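Local coordinates for iron-binding protein (Staphylococcus epidermidis, PDB 4M7O) that probably binds iron, perhaps as a chelate, and is likely to serve as the solute-binding component of an ABC-type uptake system, at residues L36-I41 / V140-H145; A176-F181 / M185-D190; D215-T220 / S226-M231. One frame throughout, in Å; residues are numbered along the deposited sequence.

Contact 1: L36-I41 / V140-H145; sequences LYRLGI and VDETKH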
# COMPACT_ATOMS: atom_id res chain seq x y z
N LEU A 36 4.09 -4.30 -13.89
CA LEU A 36 4.83 -4.77 -15.07
C LEU A 36 4.11 -5.92 -15.75
O LEU A 36 4.02 -5.96 -16.98
CB LEU A 36 6.25 -5.20 -14.67
CG LEU A 36 7.21 -4.05 -14.39
CD1 LEU A 36 8.53 -4.56 -13.78
CD2 LEU A 36 7.46 -3.29 -15.70
N TYR A 37 3.61 -6.86 -14.96
CA TYR A 37 2.88 -8.00 -15.51
C TYR A 37 1.60 -7.52 -16.18
O TYR A 37 1.25 -8.00 -17.25
CB TYR A 37 2.56 -9.04 -14.42
CG TYR A 37 3.53 -10.20 -14.36
CD1 TYR A 37 4.72 -10.10 -13.66
CD2 TYR A 37 3.25 -11.40 -14.99
CE1 TYR A 37 5.58 -11.15 -13.58
CE2 TYR A 37 4.13 -12.45 -14.93
CZ TYR A 37 5.29 -12.33 -14.22
OH TYR A 37 6.18 -13.37 -14.15
N ARG A 38 0.91 -6.56 -15.56
CA ARG A 38 -0.36 -6.07 -16.14
C ARG A 38 -0.12 -5.25 -17.41
O ARG A 38 -1.03 -5.04 -18.21
CB ARG A 38 -1.19 -5.29 -15.11
CG ARG A 38 -1.79 -6.15 -13.98
CD ARG A 38 -2.82 -7.17 -14.50
NE ARG A 38 -3.90 -6.52 -15.23
CZ ARG A 38 -4.93 -5.89 -14.66
NH1 ARG A 38 -5.03 -5.82 -13.34
NH2 ARG A 38 -5.87 -5.33 -15.40
N LEU A 39 1.11 -4.80 -17.60
CA LEU A 39 1.47 -4.07 -18.81
C LEU A 39 1.86 -5.02 -19.94
O LEU A 39 2.09 -4.58 -21.08
CB LEU A 39 2.62 -3.08 -18.54
CG LEU A 39 2.26 -1.91 -17.61
CD1 LEU A 39 3.40 -0.90 -17.53
CD2 LEU A 39 0.98 -1.24 -18.05
N GLY A 40 1.93 -6.31 -19.63
CA GLY A 40 2.20 -7.32 -20.65
C GLY A 40 3.68 -7.65 -20.79
O GLY A 40 4.09 -8.35 -21.71
N ILE A 41 4.49 -7.14 -19.87
CA ILE A 41 5.93 -7.36 -19.98
C ILE A 41 6.53 -8.18 -18.84
O ILE A 41 7.71 -8.05 -18.53
CB ILE A 41 6.72 -6.03 -20.20
CG1 ILE A 41 6.45 -5.03 -19.07
CG2 ILE A 41 6.35 -5.40 -21.54
CD1 ILE A 41 7.17 -3.70 -19.27
N VAL A 140 -5.17 1.65 -16.13
CA VAL A 140 -5.74 2.69 -15.28
C VAL A 140 -7.25 2.62 -15.38
O VAL A 140 -7.95 2.64 -14.36
CB VAL A 140 -5.26 4.10 -15.68
CG1 VAL A 140 -6.15 5.17 -15.05
CG2 VAL A 140 -3.81 4.31 -15.25
N ASP A 141 -7.76 2.51 -16.60
CA ASP A 141 -9.21 2.48 -16.83
C ASP A 141 -9.89 1.29 -16.17
O ASP A 141 -10.97 1.43 -15.60
CB ASP A 141 -9.51 2.49 -18.33
CG ASP A 141 -9.16 3.82 -18.98
OD1 ASP A 141 -9.14 4.84 -18.26
OD2 ASP A 141 -8.91 3.83 -20.21
N GLU A 142 -9.27 0.12 -16.23
CA GLU A 142 -9.87 -1.08 -15.65
C GLU A 142 -9.84 -1.00 -14.14
O GLU A 142 -10.77 -1.44 -13.45
CB GLU A 142 -9.16 -2.34 -16.14
CG GLU A 142 -9.94 -3.61 -15.86
CD GLU A 142 -9.12 -4.64 -15.11
OE1 GLU A 142 -9.58 -5.80 -15.01
OE2 GLU A 142 -8.03 -4.29 -14.62
N THR A 143 -8.76 -0.43 -13.61
CA THR A 143 -8.62 -0.29 -12.18
C THR A 143 -9.63 0.73 -11.63
O THR A 143 -10.23 0.51 -10.58
CB THR A 143 -7.20 0.11 -11.80
OG1 THR A 143 -6.28 -0.86 -12.34
CG2 THR A 143 -7.06 0.17 -10.30
N LYS A 144 -9.84 1.83 -12.36
CA LYS A 144 -10.87 2.79 -11.99
C LYS A 144 -12.23 2.11 -11.94
O LYS A 144 -13.00 2.33 -11.02
CB LYS A 144 -10.91 3.94 -13.00
CG LYS A 144 -9.95 5.08 -12.71
CD LYS A 144 -9.88 6.07 -13.88
CE LYS A 144 -8.94 7.23 -13.55
NZ LYS A 144 -8.74 8.15 -14.71
N HIS A 145 -12.51 1.27 -12.94
CA HIS A 145 -13.78 0.57 -13.00
C HIS A 145 -14.02 -0.26 -11.74
O HIS A 145 -15.09 -0.21 -11.15
CB HIS A 145 -13.85 -0.32 -14.23
CG HIS A 145 -15.10 -1.15 -14.30
ND1 HIS A 145 -16.34 -0.61 -14.61
CD2 HIS A 145 -15.31 -2.47 -14.09
CE1 HIS A 145 -17.25 -1.56 -14.59
NE2 HIS A 145 -16.66 -2.70 -14.28
O HOH W 1 -6.78 -3.71 -12.16
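Arg-38 and Glu-142 meet in a salt bridge at the protein surface. Arg-38 NH2 donates to Glu-142 OE2 over a short 2.5 Å, and the N-H...O angle is 165°. OE2 lies at the guanidinium edge, almost in its plane. The guanidinium and carboxylate planes are 88° apart. NH2 comes from well above the carboxylate plane. A water bridges the same pair. It accepts from Arg-38 NH1 at 3.0 Å and donates to Glu-142 OE2 at 2.8 Å. OE2 thus takes two bonds, from NH2 and from the water. The water's other hydrogen goes to Thr-143 OG1 (2.9 Å). The contact joins the C-terminal end of helix 30-38, in the N-terminal lobe, to the long helix 133-152. A long helix running between two lobes is a feature of this class of periplasmic binding proteins. Glu-142 CG is anti to the backbone N (chi1 -166°), and a bend at chi2 turns the carboxylate to the arginine. Outside the pair, Arg-38 packs on Pro-262 and Leu-139. Thr-143 OG1 has a further hydrogen bond with Leu-139 O. Beyond Arg-38, Gly-40 ends the helix in a Schellman motif with positive phi, and Leu-39 packs on Gln-135, Ala-136 and Leu-139.

Contact 2: A176-F181 / M185-D190; sequences AGKDTF and MLEKLD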
# COMPACT_ATOMS: atom_id res chain seq x y z
N ALA A 176 -3.19 7.63 11.33
CA ALA A 176 -2.96 8.18 10.00
C ALA A 176 -3.96 9.30 9.75
O ALA A 176 -5.16 9.09 9.79
CB ALA A 176 -3.11 7.10 8.95
N GLY A 177 -3.45 10.50 9.51
CA GLY A 177 -4.32 11.64 9.23
C GLY A 177 -4.39 11.88 7.74
O GLY A 177 -4.32 10.94 6.94
N LYS A 178 -4.52 13.15 7.35
CA LYS A 178 -4.57 13.51 5.94
C LYS A 178 -3.25 13.22 5.24
O LYS A 178 -2.23 13.00 5.89
CB LYS A 178 -4.95 14.98 5.78
CG LYS A 178 -6.44 15.24 5.81
CD LYS A 178 -6.74 16.72 5.62
CE LYS A 178 -8.09 16.94 4.95
NZ LYS A 178 -9.20 16.32 5.71
N ASP A 179 -3.28 13.25 3.91
CA ASP A 179 -2.12 12.94 3.08
C ASP A 179 -1.62 11.52 3.29
O ASP A 179 -0.43 11.24 3.13
CB ASP A 179 -0.97 13.93 3.32
CG ASP A 179 -1.34 15.36 2.99
OD1 ASP A 179 -2.28 15.56 2.19
OD2 ASP A 179 -0.70 16.28 3.54
N THR A 180 -2.51 10.60 3.64
CA THR A 180 -2.13 9.20 3.75
C THR A 180 -3.04 8.35 2.90
O THR A 180 -4.17 8.74 2.59
CB THR A 180 -2.21 8.67 5.19
OG1 THR A 180 -3.57 8.78 5.65
CG2 THR A 180 -1.26 9.46 6.12
N PHE A 181 -2.55 7.16 2.54
CA PHE A 181 -3.31 6.25 1.72
C PHE A 181 -4.56 5.81 2.46
O PHE A 181 -5.65 5.79 1.89
CB PHE A 181 -2.45 5.04 1.32
CG PHE A 181 -2.78 4.51 -0.05
CD1 PHE A 181 -4.08 4.26 -0.42
CD2 PHE A 181 -1.78 4.30 -0.99
CE1 PHE A 181 -4.40 3.78 -1.68
CE2 PHE A 181 -2.09 3.83 -2.25
CZ PHE A 181 -3.40 3.57 -2.60
N MSE A 185 -8.56 6.43 1.21
CA MSE A 185 -9.51 5.32 1.11
C MSE A 185 -10.79 5.65 1.88
O MSE A 185 -11.89 5.52 1.35
CB MSE A 185 -8.89 4.01 1.59
CG MSE A 185 -7.74 3.53 0.72
SE MSE A 185 -7.11 1.75 1.25
CE MSE A 185 -5.37 2.24 1.91
N LEU A 186 -10.63 6.10 3.12
CA LEU A 186 -11.77 6.57 3.92
C LEU A 186 -12.61 7.59 3.17
O LEU A 186 -13.84 7.48 3.14
CB LEU A 186 -11.29 7.18 5.23
CG LEU A 186 -10.70 6.20 6.25
CD1 LEU A 186 -10.22 6.93 7.51
CD2 LEU A 186 -11.74 5.15 6.59
N GLU A 187 -11.96 8.58 2.56
CA GLU A 187 -12.70 9.65 1.90
C GLU A 187 -13.46 9.12 0.69
O GLU A 187 -14.58 9.55 0.42
CB GLU A 187 -11.79 10.81 1.53
CG GLU A 187 -11.20 11.54 2.74
CD GLU A 187 -10.45 12.81 2.35
OE1 GLU A 187 -10.27 13.05 1.13
OE2 GLU A 187 -10.05 13.57 3.26
N LYS A 188 -12.86 8.17 -0.03
CA LYS A 188 -13.53 7.55 -1.17
C LYS A 188 -14.73 6.73 -0.72
O LYS A 188 -15.72 6.61 -1.45
CB LYS A 188 -12.55 6.67 -1.96
CG LYS A 188 -11.93 7.35 -3.17
CD LYS A 188 -11.41 8.73 -2.80
CE LYS A 188 -10.89 9.47 -4.02
NZ LYS A 188 -10.24 10.75 -3.61
N LEU A 189 -14.66 6.19 0.49
CA LEU A 189 -15.73 5.37 1.03
C LEU A 189 -16.75 6.20 1.79
O LEU A 189 -17.64 5.66 2.44
CB LEU A 189 -15.16 4.26 1.91
CG LEU A 189 -14.35 3.23 1.11
CD1 LEU A 189 -13.77 2.16 2.01
CD2 LEU A 189 -15.22 2.62 0.03
N ASP A 190 -16.62 7.52 1.68
CA ASP A 190 -17.50 8.48 2.36
C ASP A 190 -17.57 8.25 3.88
O ASP A 190 -18.64 8.33 4.49
CB ASP A 190 -18.91 8.50 1.73
CG ASP A 190 -19.78 9.65 2.24
OD1 ASP A 190 -19.29 10.80 2.34
OD2 ASP A 190 -20.97 9.40 2.56
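Met-185, a selenomethionine, meets Phe-181 through both backbone and side chain. Its N donates to Phe-181 O at 3.1 Å, the i to i+4 bond of the first helical turn. Met-185 CG is anti to the carbonyl carbon (chi1 -65°), and the chain bends at chi3. This brings Met-185 CE close to the phenyl ring, 3.3 Å from Phe-181 CD1, in an oblique approach. Met-185 CG lies at the ring edge, in its plane, 3.9 Å from Phe-181 CD1. Met-185 SE is 5.3 Å from the centroid of the Phe-181 ring and also oblique, a Met-aromatic contact. Met-185 further packs on Leu-268 and Leu-271 of helix 264-275, and Phe-181 touches Thr-119 of helix 116-129.

Next, Leu-186 packs on Val-163 and Met-165 of strand 162-168. Glu-187 stretches beyond CG toward the preceding loop and crosses Lys-178 at about a right angle. Lys-178 NZ stands 3.8 Å from Glu-187 OE2, a long salt bridge. The same OE2 takes a hydrogen bond from Asn-183 ND2, a second partner for the carboxylate. Lys-188 NZ forms a salt bridge with Asp-184 OD1. Leu-189 leaves helical geometry and packs on Leu-268. Asp-190, with positive phi, is the C-prime residue.

Both ends of helix 181-188 are thus capped. At the start Thr-180 is the N-cap, its OG1 donating to Gly-177 O at 2.6 Å and bonded to Asn-183 N. At the finish, Asp-190 N bonds to Glu-187 O and Ala-191 N to Leu-186 O, a Schellman motif.

Contact 3: D215-T220 / S226-M231; sequences DILIST and SDYIEM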
# COMPACT_ATOMS: atom_id res chain seq x y z
N ASP A 215 -16.23 5.83 16.03
CA ASP A 215 -17.28 4.82 15.98
C ASP A 215 -16.68 3.47 15.59
O ASP A 215 -17.29 2.43 15.81
CB ASP A 215 -18.33 5.25 14.97
CG ASP A 215 -18.87 6.65 15.25
OD1 ASP A 215 -19.36 6.90 16.38
OD2 ASP A 215 -18.79 7.50 14.33
N ILE A 216 -15.49 3.50 15.00
CA ILE A 216 -14.85 2.28 14.53
C ILE A 216 -13.35 2.41 14.77
O ILE A 216 -12.77 3.46 14.50
CB ILE A 216 -15.08 2.10 13.01
CG1 ILE A 216 -16.57 2.22 12.66
CG2 ILE A 216 -14.50 0.77 12.52
CD1 ILE A 216 -16.88 2.09 11.20
N LEU A 217 -12.71 1.35 15.29
CA LEU A 217 -11.24 1.30 15.40
C LEU A 217 -10.73 0.29 14.39
O LEU A 217 -11.24 -0.84 14.29
CB LEU A 217 -10.80 0.87 16.80
CG LEU A 217 -11.50 1.52 18.00
CD1 LEU A 217 -10.93 0.99 19.33
CD2 LEU A 217 -11.31 3.03 17.95
N ILE A 218 -9.73 0.68 13.61
CA ILE A 218 -9.11 -0.27 12.69
C ILE A 218 -7.61 -0.23 12.85
O ILE A 218 -6.99 0.81 12.59
CB ILE A 218 -9.44 0.05 11.22
CG1 ILE A 218 -10.95 0.13 11.02
CG2 ILE A 218 -8.78 -0.97 10.27
CD1 ILE A 218 -11.37 0.28 9.59
N SER A 219 -7.03 -1.33 13.30
CA SER A 219 -5.57 -1.45 13.37
C SER A 219 -5.02 -1.95 12.04
O SER A 219 -5.54 -2.90 11.45
CB SER A 219 -5.16 -2.43 14.46
OG SER A 219 -3.82 -2.84 14.22
N THR A 220 -3.94 -1.33 11.57
CA THR A 220 -3.40 -1.71 10.27
C THR A 220 -2.10 -2.48 10.39
O THR A 220 -1.31 -2.54 9.45
CB THR A 220 -3.17 -0.49 9.38
OG1 THR A 220 -2.20 0.38 9.99
CG2 THR A 220 -4.48 0.26 9.22
N SER A 226 -8.55 -10.91 17.41
CA SER A 226 -8.62 -11.18 18.85
C SER A 226 -7.50 -10.49 19.63
O SER A 226 -7.70 -10.08 20.77
CB SER A 226 -8.59 -12.68 19.11
OG SER A 226 -7.39 -13.26 18.62
N ASP A 227 -6.33 -10.38 19.01
CA ASP A 227 -5.18 -9.74 19.66
C ASP A 227 -5.36 -8.24 19.82
O ASP A 227 -5.03 -7.67 20.87
CB ASP A 227 -3.88 -10.02 18.88
CG ASP A 227 -3.30 -11.39 19.18
OD1 ASP A 227 -4.01 -12.23 19.78
OD2 ASP A 227 -2.13 -11.63 18.81
N TYR A 228 -5.89 -7.59 18.78
CA TYR A 228 -6.14 -6.16 18.86
C TYR A 228 -7.26 -5.89 19.85
O TYR A 228 -7.21 -4.91 20.59
CB TYR A 228 -6.47 -5.58 17.48
CG TYR A 228 -6.68 -4.08 17.47
CD1 TYR A 228 -5.74 -3.22 18.04
CD2 TYR A 228 -7.79 -3.53 16.87
CE1 TYR A 228 -5.93 -1.85 18.02
CE2 TYR A 228 -7.99 -2.16 16.85
CZ TYR A 228 -7.06 -1.32 17.42
OH TYR A 228 -7.26 0.04 17.39
N ILE A 229 -8.25 -6.78 19.86
CA ILE A 229 -9.35 -6.68 20.82
C ILE A 229 -8.82 -6.76 22.25
O ILE A 229 -9.26 -6.01 23.12
CB ILE A 229 -10.44 -7.76 20.58
CG1 ILE A 229 -11.20 -7.48 19.28
CG2 ILE A 229 -11.44 -7.80 21.73
CD1 ILE A 229 -12.17 -8.59 18.90
N GLU A 230 -7.86 -7.65 22.50
CA GLU A 230 -7.31 -7.78 23.86
C GLU A 230 -6.48 -6.56 24.26
O GLU A 230 -6.54 -6.12 25.41
CB GLU A 230 -6.52 -9.08 24.03
CG GLU A 230 -7.39 -10.34 23.93
CD GLU A 230 -8.53 -10.39 24.95
OE1 GLU A 230 -8.27 -10.20 26.15
OE2 GLU A 230 -9.70 -10.61 24.54
N MSE A 231 -5.72 -6.00 23.32
CA MSE A 231 -4.99 -4.77 23.60
C MSE A 231 -5.94 -3.64 23.99
O MSE A 231 -5.69 -2.92 24.95
CB MSE A 231 -4.19 -4.34 22.38
CG MSE A 231 -3.04 -5.26 22.01
SE MSE A 231 -2.30 -4.68 20.30
CE MSE A 231 -2.29 -2.76 20.67
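Tyr-228 sets its CG anti to the backbone N (chi1 -177°), which sends the ring from the helix toward Ser-219 and Leu-217 on the strand. The strand backbone places Ser-219 CB against the ring. This CB sits over the centre of one face, 3.5 Å from the centroid of the Tyr-228 ring and almost exactly on the ring normal. This is a CH-pi contact. All six ring carbons are nearly equally distant from CB, so the methylene is well centred. Chi1 of Ser-219 (162°) places only the hydroxyl, whose OG makes a weak hydrogen bond with Glu-221 N.

Leu-217 meets the same ring at its edge. Its CB lies near the ring plane, 3.7 Å from Tyr-228 OH and 4.1 Å from Tyr-228 CE2. The CB atoms of Leu-217 and Ser-219 lie on the helix side of the strand, that of Ile-218 on the other, as expected of alternate residues on a strand. Strand 216-219 and helix 225-234 belong to a beta-alpha-beta crossover, whose next strand, 249-251, runs parallel beside the first. The axes of 216-219 and 226-231 come within 9.9 Å, with 120° between their directions.

The phenol is buried, and its OH is hydrogen-bonded to Glu-166 OE1. Ile-249 and Thr-251 of the neighbouring strand also pack on Tyr-228. Leu-217 continues the apolar layer to Ala-243 and Val-244 of helix 242-245, and to Phe-164 of strand 162-168.

The three contacts follow one another along the chain, and none nests in or crosses another. Contact 1 closes the longest loop. Its 98 intervening residues include strands 45-49, 63-65, 82-86 and 106-110 of the parallel sheet, and it ties the N-terminal lobe to helix 133-152. The chain then enters the mixed sheet. Contact 2 spans a single turn of helix, folding the loop after strand 174-176 onto helix 181-188. Contact 3 closes a short loop, holding helix 225-234 against strand 216-219. Contacts 2 and 3 have centres about 18 Å apart. Contacts 1 and 3 lie on opposite sides of the chain's centre, about 34 Å apart between centres.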